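Local coordinates for protein post-proline cleaving enzyme (Rickettsia typhi, PDB 4HVT) that probably acts as a serine endopeptidase that cuts oligopeptides after proline, pairing a beta-propeller with an alpha/beta-hydrolase catalytic domain, at residues K60-T65 and V505-V510; F158-L163 and W221-S226; H605-E610 and Q650-W655. All blocks are in the same frame, centred on the assembly; numbering follows the deposited sequence.

Contact 1 (K60-T65 and V505-V510); sequences KKEIET and VKNAGV
E62, on helix 56-67, meets N507 in the Schellman motif that ends helix 498-505 of the alpha/beta-hydrolase domain. The helix bearing E62 belongs to the N-terminal segment of the chain, which lies against the catalytic domain as in other prolyl oligopeptidases. The backbones stay well apart, with E62 CA and N507 CA 10.8 Å from each other, so one pair of polar side chains spans the interval. N507 can be followed outward. Its CB heads for helix 56-67, and a chi1 of -78° sets CG beside its own backbone N and anti to the carbonyl carbon. CG comes within 4.1 Å of E62 OE2, while the side chain also leans on L708 near the C terminus. At the tip, ND2 donates to E62 OE2 over 3.2 Å, nearly straight at 164°. The acceptor sits in the amide plane of N507, but the amide reaches the syn side of OE2 from somewhat outside the carboxylate plane; the two planes are 79° apart. ND2 also donates to V503 O, its stronger partner, so the same amide nitrogen serves both a carbonyl in the last turn of helix 498-505 and the carboxylate on helix 56-67. E62 arrives from the opposite direction, bent at chi2, and rests on the side chain of V503; I63 touches I499 and V503, adding an apolar patch between the helices. K506 NZ is 6.0 Å from E62 OE1, too far for an ion pair but near enough that it might mildly stabilise the carboxylate's negative charge. Just past N507, A508 adopts positive phi as the C-prime residue of the Schellman motif, and its N bonds to V505 O at 2.9 Å.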
loop_
_atom_site.group_PDB
_atom_site.type_symbol
_atom_site.label_atom_id
_atom_site.label_comp_id
_atom_site.label_asym_id
_atom_site.label_seq_id
_atom_site.Cartn_x
_atom_site.Cartn_y
_atom_site.Cartn_z
ATOM N N LYS A 60 12.418 3.233 22.946
ATOM C CA LYS A 60 13.383 3.879 22.036
ATOM C C LYS A 60 14.594 2.977 21.717
ATOM O O LYS A 60 14.994 2.801 20.568
ATOM C CB LYS A 60 13.850 5.202 22.607
ATOM C CG LYS A 60 15.043 5.849 21.935
ATOM C CD LYS A 60 15.283 7.209 22.597
ATOM C CE LYS A 60 15.902 8.212 21.650
ATOM N NZ LYS A 60 17.359 8.225 21.870
ATOM N N LYS A 61 15.204 2.402 22.741
ATOM C CA LYS A 61 16.331 1.513 22.478
ATOM C C LYS A 61 15.986 0.373 21.511
ATOM O O LYS A 61 16.738 0.099 20.550
ATOM C CB LYS A 61 16.899 0.943 23.803
ATOM C CG LYS A 61 18.061 -0.015 23.631
ATOM C CD LYS A 61 18.331 -0.787 24.923
ATOM C CE LYS A 61 19.785 -1.188 25.081
ATOM N NZ LYS A 61 20.141 -1.498 26.496
ATOM N N GLU A 62 14.849 -0.268 21.764
ATOM C CA GLU A 62 14.460 -1.440 21.008
ATOM C C GLU A 62 14.173 -1.073 19.566
ATOM O O GLU A 62 14.583 -1.784 18.672
ATOM C CB GLU A 62 13.248 -2.114 21.624
ATOM C CG GLU A 62 13.502 -2.597 23.024
ATOM C CD GLU A 62 13.306 -4.071 23.167
ATOM O OE1 GLU A 62 13.943 -4.820 22.367
ATOM O OE2 GLU A 62 12.541 -4.465 24.074
ATOM N N ILE A 63 13.501 0.060 19.351
ATOM C CA ILE A 63 13.148 0.466 17.984
ATOM C C ILE A 63 14.351 0.909 17.183
ATOM O O ILE A 63 14.520 0.543 16.024
ATOM C CB ILE A 63 12.160 1.645 18.016
ATOM C CG1 ILE A 63 10.915 1.281 18.828
ATOM C CG2 ILE A 63 11.910 2.140 16.614
ATOM C CD1 ILE A 63 9.779 0.681 18.080
ATOM N N GLU A 64 15.215 1.700 17.819
ATOM C CA GLU A 64 16.433 2.148 17.165
ATOM C C GLU A 64 17.342 0.953 16.793
ATOM O O GLU A 64 17.912 0.920 15.702
ATOM C CB GLU A 64 17.146 3.188 18.009
ATOM C CG GLU A 64 16.349 4.482 18.074
ATOM C CD GLU A 64 17.091 5.645 18.673
ATOM O OE1 GLU A 64 18.047 5.424 19.442
ATOM O OE2 GLU A 64 16.690 6.785 18.378
ATOM N N THR A 65 17.415 -0.040 17.661
ATOM C CA THR A 65 18.226 -1.234 17.356
ATOM C C THR A 65 17.731 -1.893 16.078
ATOM O O THR A 65 18.526 -2.438 15.319
ATOM C CB THR A 65 18.191 -2.265 18.497
ATOM O OG1 THR A 65 18.741 -1.642 19.648
ATOM C CG2 THR A 65 19.016 -3.516 18.177
ATOM N N VAL A 505 5.707 -8.601 21.096
ATOM C CA VAL A 505 5.405 -10.010 21.426
ATOM C C VAL A 505 6.508 -10.619 22.286
ATOM O O VAL A 505 6.226 -11.383 23.223
ATOM C CB VAL A 505 5.150 -10.887 20.177
ATOM C CG1 VAL A 505 4.666 -12.267 20.582
ATOM C CG2 VAL A 505 4.087 -10.258 19.269
ATOM N N LYS A 506 7.740 -10.221 22.030
ATOM C CA LYS A 506 8.885 -10.652 22.872
ATOM C C LYS A 506 8.813 -10.134 24.298
ATOM O O LYS A 506 9.426 -10.696 25.217
ATOM C CB LYS A 506 10.208 -10.233 22.211
ATOM C CG LYS A 506 11.496 -10.584 22.962
ATOM C CD LYS A 506 12.691 -10.247 22.079
ATOM C CE LYS A 506 14.020 -10.823 22.569
ATOM N NZ LYS A 506 15.044 -10.637 21.491
ATOM N N ASN A 507 8.071 -9.055 24.507
ATOM C CA ASN A 507 7.815 -8.516 25.819
ATOM C C ASN A 507 6.475 -9.012 26.401
ATOM O O ASN A 507 5.942 -8.433 27.367
ATOM C CB ASN A 507 7.925 -6.983 25.705
ATOM C CG ASN A 507 9.358 -6.531 25.673
ATOM O OD1 ASN A 507 10.152 -6.966 26.504
ATOM N ND2 ASN A 507 9.699 -5.650 24.771
ATOM N N ALA A 508 5.974 -10.084 25.791
ATOM C CA ALA A 508 4.817 -10.891 26.224
ATOM C C ALA A 508 3.463 -10.218 25.912
ATOM O O ALA A 508 2.427 -10.638 26.419
ATOM C CB ALA A 508 4.926 -11.315 27.692
ATOM N N GLY A 509 3.505 -9.226 25.013
ATOM C CA GLY A 509 2.278 -8.714 24.398
ATOM C C GLY A 509 1.735 -9.701 23.398
ATOM O O GLY A 509 2.476 -10.517 22.813
ATOM N N VAL A 510 0.438 -9.593 23.111
ATOM C CA VAL A 510 -0.209 -10.474 22.159
ATOM C C VAL A 510 -0.503 -9.607 20.967
ATOM O O VAL A 510 -0.904 -8.458 21.141
ATOM C CB VAL A 510 -1.531 -10.996 22.786
ATOM C CG1 VAL A 510 -2.315 -11.801 21.788
ATOM C CG2 VAL A 510 -1.227 -11.888 23.994
#

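Contact 2 (F158-L163 and W221-S226); sequences FREWDL and WKRGES. With EDO (1,2-ethanediol), chain B.
E160 and R223 join two neighbouring blades of the beta-propeller, E160 from strand 155-162 and R223 from the type II turn K222-E225 that follows strand 217-222. The side chains cross at about a right angle, yet their charged ends pair through two bonds: R223 approaches end-on, NH1 reaching E160 OE1 at 2.8 Å and NH2 reaching E160 OE2, also at 2.8 Å. Both oxygens are met on their syn sides, and the carboxylate and guanidinium planes are 36° apart, so the bidentate salt bridge is twisted rather than flat. With CG anti to the backbone N (chi1 -166°) and an extended chain beyond, E160 delivers its carboxylate to the next blade. Second partners hold both groups: R143 and the backbone N of F173 bind the carboxylate, while D196 pairs with R223 NE and K195 O accepts from NH2. At the turn itself, a 1,2-ethanediol molecule, probably from the crystallisation liquor, lies over one face of the W221 ring with its C2 3.5 Å above the plane. G224 N donates to its O1, and its O2 donates to E225 O, which also accepts from W221 NE1 at 2.9 Å.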
loop_
_atom_site.group_PDB
_atom_site.type_symbol
_atom_site.label_atom_id
_atom_site.label_comp_id
_atom_site.label_asym_id
_atom_site.label_seq_id
_atom_site.Cartn_x
_atom_site.Cartn_y
_atom_site.Cartn_z
ATOM N N PHE A 158 10.390 13.422 -11.659
ATOM C CA PHE A 158 11.392 12.413 -11.984
ATOM C C PHE A 158 12.560 13.114 -12.598
ATOM O O PHE A 158 12.454 14.255 -13.014
ATOM C CB PHE A 158 10.860 11.371 -12.960
ATOM C CG PHE A 158 10.203 11.986 -14.176
ATOM C CD1 PHE A 158 10.959 12.255 -15.314
ATOM C CD2 PHE A 158 8.870 12.193 -14.178
ATOM C CE1 PHE A 158 10.353 12.848 -16.419
ATOM C CE2 PHE A 158 8.255 12.784 -15.276
ATOM C CZ PHE A 158 9.006 13.074 -16.411
ATOM N N ARG A 159 13.696 12.417 -12.673
ATOM C CA ARG A 159 14.853 12.910 -13.366
ATOM C C ARG A 159 15.517 11.752 -14.079
ATOM O O ARG A 159 15.654 10.647 -13.509
ATOM C CB ARG A 159 15.878 13.501 -12.408
ATOM C CG ARG A 159 15.423 14.709 -11.664
ATOM C CD ARG A 159 16.538 15.154 -10.735
ATOM N NE ARG A 159 17.708 15.633 -11.452
ATOM C CZ ARG A 159 18.813 16.075 -10.851
ATOM N NH1 ARG A 159 18.918 16.037 -9.523
ATOM N NH2 ARG A 159 19.824 16.512 -11.567
ATOM N N GLU A 160 15.950 11.978 -15.302
ATOM C CA GLU A 160 16.656 10.937 -16.069
ATOM C C GLU A 160 18.099 10.764 -15.602
ATOM O O GLU A 160 18.771 11.733 -15.288
ATOM C CB GLU A 160 16.663 11.333 -17.545
ATOM C CG GLU A 160 17.065 10.199 -18.480
ATOM C CD GLU A 160 17.175 10.619 -19.921
ATOM O OE1 GLU A 160 16.911 11.799 -20.261
ATOM O OE2 GLU A 160 17.509 9.751 -20.740
ATOM N N TRP A 161 18.563 9.529 -15.551
ATOM C CA TRP A 161 19.807 9.188 -14.898
ATOM C C TRP A 161 20.526 8.123 -15.723
ATOM O O TRP A 161 19.891 7.302 -16.357
ATOM C CB TRP A 161 19.500 8.695 -13.472
ATOM C CG TRP A 161 20.714 8.323 -12.648
ATOM C CD1 TRP A 161 21.373 9.126 -11.765
ATOM C CD2 TRP A 161 21.289 7.023 -12.516
ATOM N NE1 TRP A 161 22.384 8.420 -11.148
ATOM C CE2 TRP A 161 22.338 7.124 -11.571
ATOM C CE3 TRP A 161 21.033 5.799 -13.108
ATOM C CZ2 TRP A 161 23.145 6.029 -11.213
ATOM C CZ3 TRP A 161 21.851 4.696 -12.779
ATOM C CH2 TRP A 161 22.870 4.829 -11.816
ATOM N N ASP A 162 21.851 8.195 -15.768
ATOM C CA ASP A 162 22.633 7.292 -16.603
ATOM C C ASP A 162 23.622 6.393 -15.796
ATOM O O ASP A 162 24.461 6.879 -15.049
ATOM C CB ASP A 162 23.392 8.053 -17.646
ATOM C CG ASP A 162 24.033 7.125 -18.680
ATOM O OD1 ASP A 162 25.139 6.630 -18.386
ATOM O OD2 ASP A 162 23.445 6.883 -19.783
ATOM N N LEU A 163 23.509 5.102 -16.007
ATOM C CA LEU A 163 24.289 4.078 -15.237
ATOM C C LEU A 163 25.786 4.087 -15.541
ATOM O O LEU A 163 26.602 3.858 -14.620
ATOM C CB LEU A 163 23.711 2.682 -15.494
ATOM C CG LEU A 163 24.359 1.470 -14.815
ATOM C CD1 LEU A 163 24.271 1.652 -13.315
ATOM C CD2 LEU A 163 23.645 0.211 -15.267
ATOM N N TRP A 221 6.436 13.222 -24.977
ATOM C CA TRP A 221 7.507 14.212 -24.912
ATOM C C TRP A 221 8.774 13.639 -25.514
ATOM O O TRP A 221 9.226 12.523 -25.123
ATOM C CB TRP A 221 7.720 14.644 -23.466
ATOM C CG TRP A 221 8.578 15.865 -23.271
ATOM C CD1 TRP A 221 8.819 16.871 -24.170
ATOM C CD2 TRP A 221 9.214 16.254 -22.049
ATOM N NE1 TRP A 221 9.646 17.800 -23.614
ATOM C CE2 TRP A 221 9.906 17.444 -22.307
ATOM C CE3 TRP A 221 9.295 15.687 -20.782
ATOM C CZ2 TRP A 221 10.631 18.127 -21.317
ATOM C CZ3 TRP A 221 10.077 16.334 -19.810
ATOM C CH2 TRP A 221 10.730 17.540 -20.103
ATOM N N LYS A 222 9.347 14.392 -26.449
ATOM C CA LYS A 222 10.528 14.054 -27.230
ATOM C C LYS A 222 11.765 14.710 -26.672
ATOM O O LYS A 222 11.762 15.878 -26.234
ATOM C CB LYS A 222 10.348 14.509 -28.705
ATOM C CG LYS A 222 9.204 13.853 -29.459
ATOM C CD LYS A 222 8.921 14.591 -30.790
ATOM C CE LYS A 222 10.056 14.556 -31.775
ATOM N NZ LYS A 222 10.241 13.136 -32.136
ATOM N N ARG A 223 12.836 13.950 -26.694
ATOM C CA ARG A 223 14.134 14.421 -26.272
ATOM C C ARG A 223 14.533 15.653 -27.049
ATOM O O ARG A 223 14.308 15.748 -28.273
ATOM C CB ARG A 223 15.209 13.315 -26.380
ATOM C CG ARG A 223 16.530 13.709 -25.785
ATOM C CD ARG A 223 17.575 12.586 -25.814
ATOM N NE ARG A 223 17.163 11.360 -25.155
ATOM C CZ ARG A 223 17.139 11.172 -23.843
ATOM N NH1 ARG A 223 17.530 12.132 -23.008
ATOM N NH2 ARG A 223 16.726 10.020 -23.373
ATOM N N GLY A 224 15.058 16.628 -26.311
ATOM C CA GLY A 224 15.595 17.850 -26.840
ATOM C C GLY A 224 14.612 18.989 -26.916
ATOM O O GLY A 224 15.033 20.112 -27.174
ATOM N N GLU A 225 13.311 18.687 -26.785
ATOM C CA GLU A 225 12.246 19.700 -26.881
ATOM C C GLU A 225 11.816 20.208 -25.519
ATOM O O GLU A 225 11.765 19.464 -24.571
ATOM C CB GLU A 225 11.021 19.131 -27.561
ATOM C CG GLU A 225 11.304 18.667 -28.983
ATOM C CD GLU A 225 10.058 18.252 -29.764
ATOM O OE1 GLU A 225 8.885 18.313 -29.234
ATOM O OE2 GLU A 225 10.311 17.831 -30.931
ATOM N N SER A 226 11.489 21.501 -25.447
ATOM C CA SER A 226 10.925 22.072 -24.229
ATOM C C SER A 226 9.630 21.355 -23.876
ATOM O O SER A 226 8.904 20.905 -24.754
ATOM C CB SER A 226 10.632 23.570 -24.431
ATOM O OG SER A 226 10.130 24.133 -23.234
HETATM C C1 EDO B . 14.696 15.968 -22.483
HETATM O O1 EDO B . 15.698 16.145 -23.508
HETATM C C2 EDO B . 13.371 16.527 -23.006
HETATM O O2 EDO B . 13.548 17.950 -23.092
#

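Contact 3 (H605-E610 and Q650-W655); sequences HSWVTE and QRVHPW
The loop after strand 640-646 of the alpha/beta-hydrolase fold, which carries D649, the probable acid of a Ser-His-Asp triad, receives the indole of W607 at R651 and V652, just past that residue. W607 occupies the N-cap position of the short helix 608-611, and its six-membered ring points its rim into the loop. CH2 lies 3.3 Å from R651 O, the carbonyl standing at the ring edge near its plane. Next to it the aliphatic part of R651 crosses the rim at about a right angle, with CG 4.0 Å from W607 CZ2. R651 bends at chi2 (73°) and again at chi3, which carries its guanidinium away from the indole to a salt bridge between NE and D154 of the propeller; the loop thereby reaches across the domain interface. V652 CG1 completes the apolar part, 3.9 Å from W607 CH2. The backbone N of V652 donates to D649 OD1, so the residue that W607 packs against is also bonded to the likely triad acid. Over one face of the indole sits S606 OG, 3.2 Å above the plane toward its rim and bonded to A603 O. Farther along the loop, H653 makes a capping bond to the start of helix 655-664: W655 N donates to H653 ND1 at 2.9 Å, in the plane of the imidazole.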
loop_
_atom_site.group_PDB
_atom_site.type_symbol
_atom_site.label_atom_id
_atom_site.label_comp_id
_atom_site.label_asym_id
_atom_site.label_seq_id
_atom_site.Cartn_x
_atom_site.Cartn_y
_atom_site.Cartn_z
ATOM N N HIS A 605 -12.967 12.837 -3.256
ATOM C CA HIS A 605 -13.853 12.453 -4.333
ATOM C C HIS A 605 -13.565 11.034 -4.832
ATOM O O HIS A 605 -14.462 10.365 -5.365
ATOM C CB HIS A 605 -13.724 13.473 -5.469
ATOM C CG HIS A 605 -14.559 14.674 -5.247
ATOM N ND1 HIS A 605 -14.210 15.703 -4.398
ATOM C CD2 HIS A 605 -15.784 14.984 -5.730
ATOM C CE1 HIS A 605 -15.175 16.611 -4.391
ATOM N NE2 HIS A 605 -16.145 16.191 -5.171
ATOM N N SER A 606 -12.350 10.549 -4.647
ATOM C CA SER A 606 -12.047 9.220 -5.203
ATOM C C SER A 606 -12.780 8.054 -4.531
ATOM O O SER A 606 -12.908 6.995 -5.093
ATOM C CB SER A 606 -10.562 9.056 -5.327
ATOM O OG SER A 606 -10.012 8.953 -4.133
ATOM N N TRP A 607 -13.294 8.257 -3.331
ATOM C CA TRP A 607 -13.869 7.181 -2.538
ATOM C C TRP A 607 -15.376 7.212 -2.341
ATOM O O TRP A 607 -15.888 6.487 -1.490
ATOM C CB TRP A 607 -13.178 7.128 -1.183
ATOM C CG TRP A 607 -11.667 7.147 -1.300
ATOM C CD1 TRP A 607 -10.882 6.281 -2.044
ATOM C CD2 TRP A 607 -10.757 8.086 -0.676
ATOM N NE1 TRP A 607 -9.569 6.624 -1.902
ATOM C CE2 TRP A 607 -9.465 7.746 -1.127
ATOM C CE3 TRP A 607 -10.921 9.198 0.188
ATOM C CZ2 TRP A 607 -8.335 8.434 -0.737
ATOM C CZ3 TRP A 607 -9.790 9.934 0.567
ATOM C CH2 TRP A 607 -8.473 9.507 0.098
ATOM N N VAL A 608 -16.084 7.959 -3.166
ATOM C CA VAL A 608 -17.507 7.987 -3.065
ATOM C C VAL A 608 -18.127 6.591 -3.210
ATOM O O VAL A 608 -19.137 6.280 -2.603
ATOM C CB VAL A 608 -18.097 8.981 -4.089
ATOM C CG1 VAL A 608 -19.598 8.832 -4.087
ATOM C CG2 VAL A 608 -17.688 10.406 -3.708
ATOM N N THR A 609 -17.556 5.733 -4.070
ATOM C CA THR A 609 -18.096 4.388 -4.246
ATOM C C THR A 609 -17.727 3.461 -3.112
ATOM O O THR A 609 -18.316 2.373 -3.005
ATOM C CB THR A 609 -17.654 3.782 -5.613
ATOM O OG1 THR A 609 -16.221 3.796 -5.689
ATOM C CG2 THR A 609 -18.263 4.538 -6.752
ATOM N N GLU A 610 -16.771 3.847 -2.259
ATOM C CA GLU A 610 -16.421 3.073 -1.083
ATOM C C GLU A 610 -17.333 3.419 0.104
ATOM O O GLU A 610 -17.695 2.536 0.841
ATOM C CB GLU A 610 -14.946 3.219 -0.685
ATOM C CG GLU A 610 -14.530 2.290 0.434
ATOM C CD GLU A 610 -14.443 0.820 0.087
ATOM O OE1 GLU A 610 -14.663 0.509 -1.117
ATOM O OE2 GLU A 610 -14.154 -0.016 1.028
ATOM N N GLN A 650 -1.486 14.487 1.403
ATOM C CA GLN A 650 -2.342 14.848 0.299
ATOM C C GLN A 650 -3.399 13.789 -0.061
ATOM O O GLN A 650 -4.204 14.011 -1.003
ATOM C CB GLN A 650 -1.468 15.116 -0.936
ATOM C CG GLN A 650 -0.438 16.204 -0.635
ATOM C CD GLN A 650 0.429 16.528 -1.838
ATOM O OE1 GLN A 650 0.894 15.625 -2.505
ATOM N NE2 GLN A 650 0.613 17.849 -2.132
ATOM N N ARG A 651 -3.380 12.643 0.594
ATOM C CA ARG A 651 -4.337 11.577 0.315
ATOM C C ARG A 651 -5.654 11.961 1.023
ATOM O O ARG A 651 -6.636 12.259 0.376
ATOM C CB ARG A 651 -3.798 10.232 0.807
ATOM C CG ARG A 651 -4.505 8.993 0.280
ATOM C CD ARG A 651 -4.194 8.708 -1.208
ATOM N NE ARG A 651 -2.755 8.713 -1.316
ATOM C CZ ARG A 651 -1.966 7.740 -0.891
ATOM N NH1 ARG A 651 -2.486 6.572 -0.471
ATOM N NH2 ARG A 651 -0.643 7.933 -0.820
ATOM N N VAL A 652 -5.667 11.974 2.357
ATOM C CA VAL A 652 -6.879 12.240 3.095
ATOM C C VAL A 652 -6.966 13.678 3.625
ATOM O O VAL A 652 -8.074 14.144 3.862
ATOM C CB VAL A 652 -7.085 11.256 4.283
ATOM C CG1 VAL A 652 -7.215 9.823 3.809
ATOM C CG2 VAL A 652 -5.928 11.330 5.245
ATOM N N HIS A 653 -5.827 14.350 3.821
ATOM C CA HIS A 653 -5.722 15.698 4.383
ATOM C C HIS A 653 -5.639 15.615 5.924
ATOM O O HIS A 653 -6.324 14.836 6.536
ATOM C CB HIS A 653 -6.875 16.591 3.940
ATOM C CG HIS A 653 -6.660 18.061 4.191
ATOM N ND1 HIS A 653 -6.731 18.647 5.433
ATOM C CD2 HIS A 653 -6.460 19.079 3.322
ATOM C CE1 HIS A 653 -6.516 19.944 5.334
ATOM N NE2 HIS A 653 -6.382 20.235 4.047
ATOM N N PRO A 654 -4.792 16.422 6.534
ATOM C CA PRO A 654 -4.770 16.374 8.028
ATOM C C PRO A 654 -6.007 16.836 8.793
ATOM O O PRO A 654 -6.063 16.632 10.004
ATOM C CB PRO A 654 -3.618 17.312 8.389
ATOM C CG PRO A 654 -3.455 18.250 7.235
ATOM C CD PRO A 654 -3.830 17.412 6.019
ATOM N N TRP A 655 -6.974 17.467 8.105
ATOM C CA TRP A 655 -8.229 17.884 8.703
ATOM C C TRP A 655 -8.828 16.777 9.581
ATOM O O TRP A 655 -9.245 17.002 10.683
ATOM C CB TRP A 655 -9.246 18.224 7.626
ATOM C CG TRP A 655 -10.681 18.271 8.106
ATOM C CD1 TRP A 655 -11.667 17.387 7.844
ATOM C CD2 TRP A 655 -11.264 19.266 8.951
ATOM N NE1 TRP A 655 -12.830 17.749 8.435
ATOM C CE2 TRP A 655 -12.634 18.918 9.114
ATOM C CE3 TRP A 655 -10.780 20.425 9.545
ATOM C CZ2 TRP A 655 -13.514 19.674 9.868
ATOM C CZ3 TRP A 655 -11.690 21.205 10.285
ATOM C CH2 TRP A 655 -13.023 20.802 10.446
#

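How the contacts relate
From the N terminus, helix 56-67 opens contact 1, and the chain then runs through the whole propeller and into the catalytic domain before that loop closes at 505-510, more than 400 residues later. Contact 2 nests inside this excursion, closing a much shorter loop from 158-163 to 221-226 and linking two neighbouring blades. Only after contact 1 has closed does contact 3 open at 605-610, shutting at 650-655 within the catalytic domain; it stands in series with both others. Contact 1 thus fastens the N-terminal segment to the catalytic domain. None touches another: nearest atoms of contacts 2 and 3 are about 13 Å apart, those of contacts 1 and 2 about 28 Å.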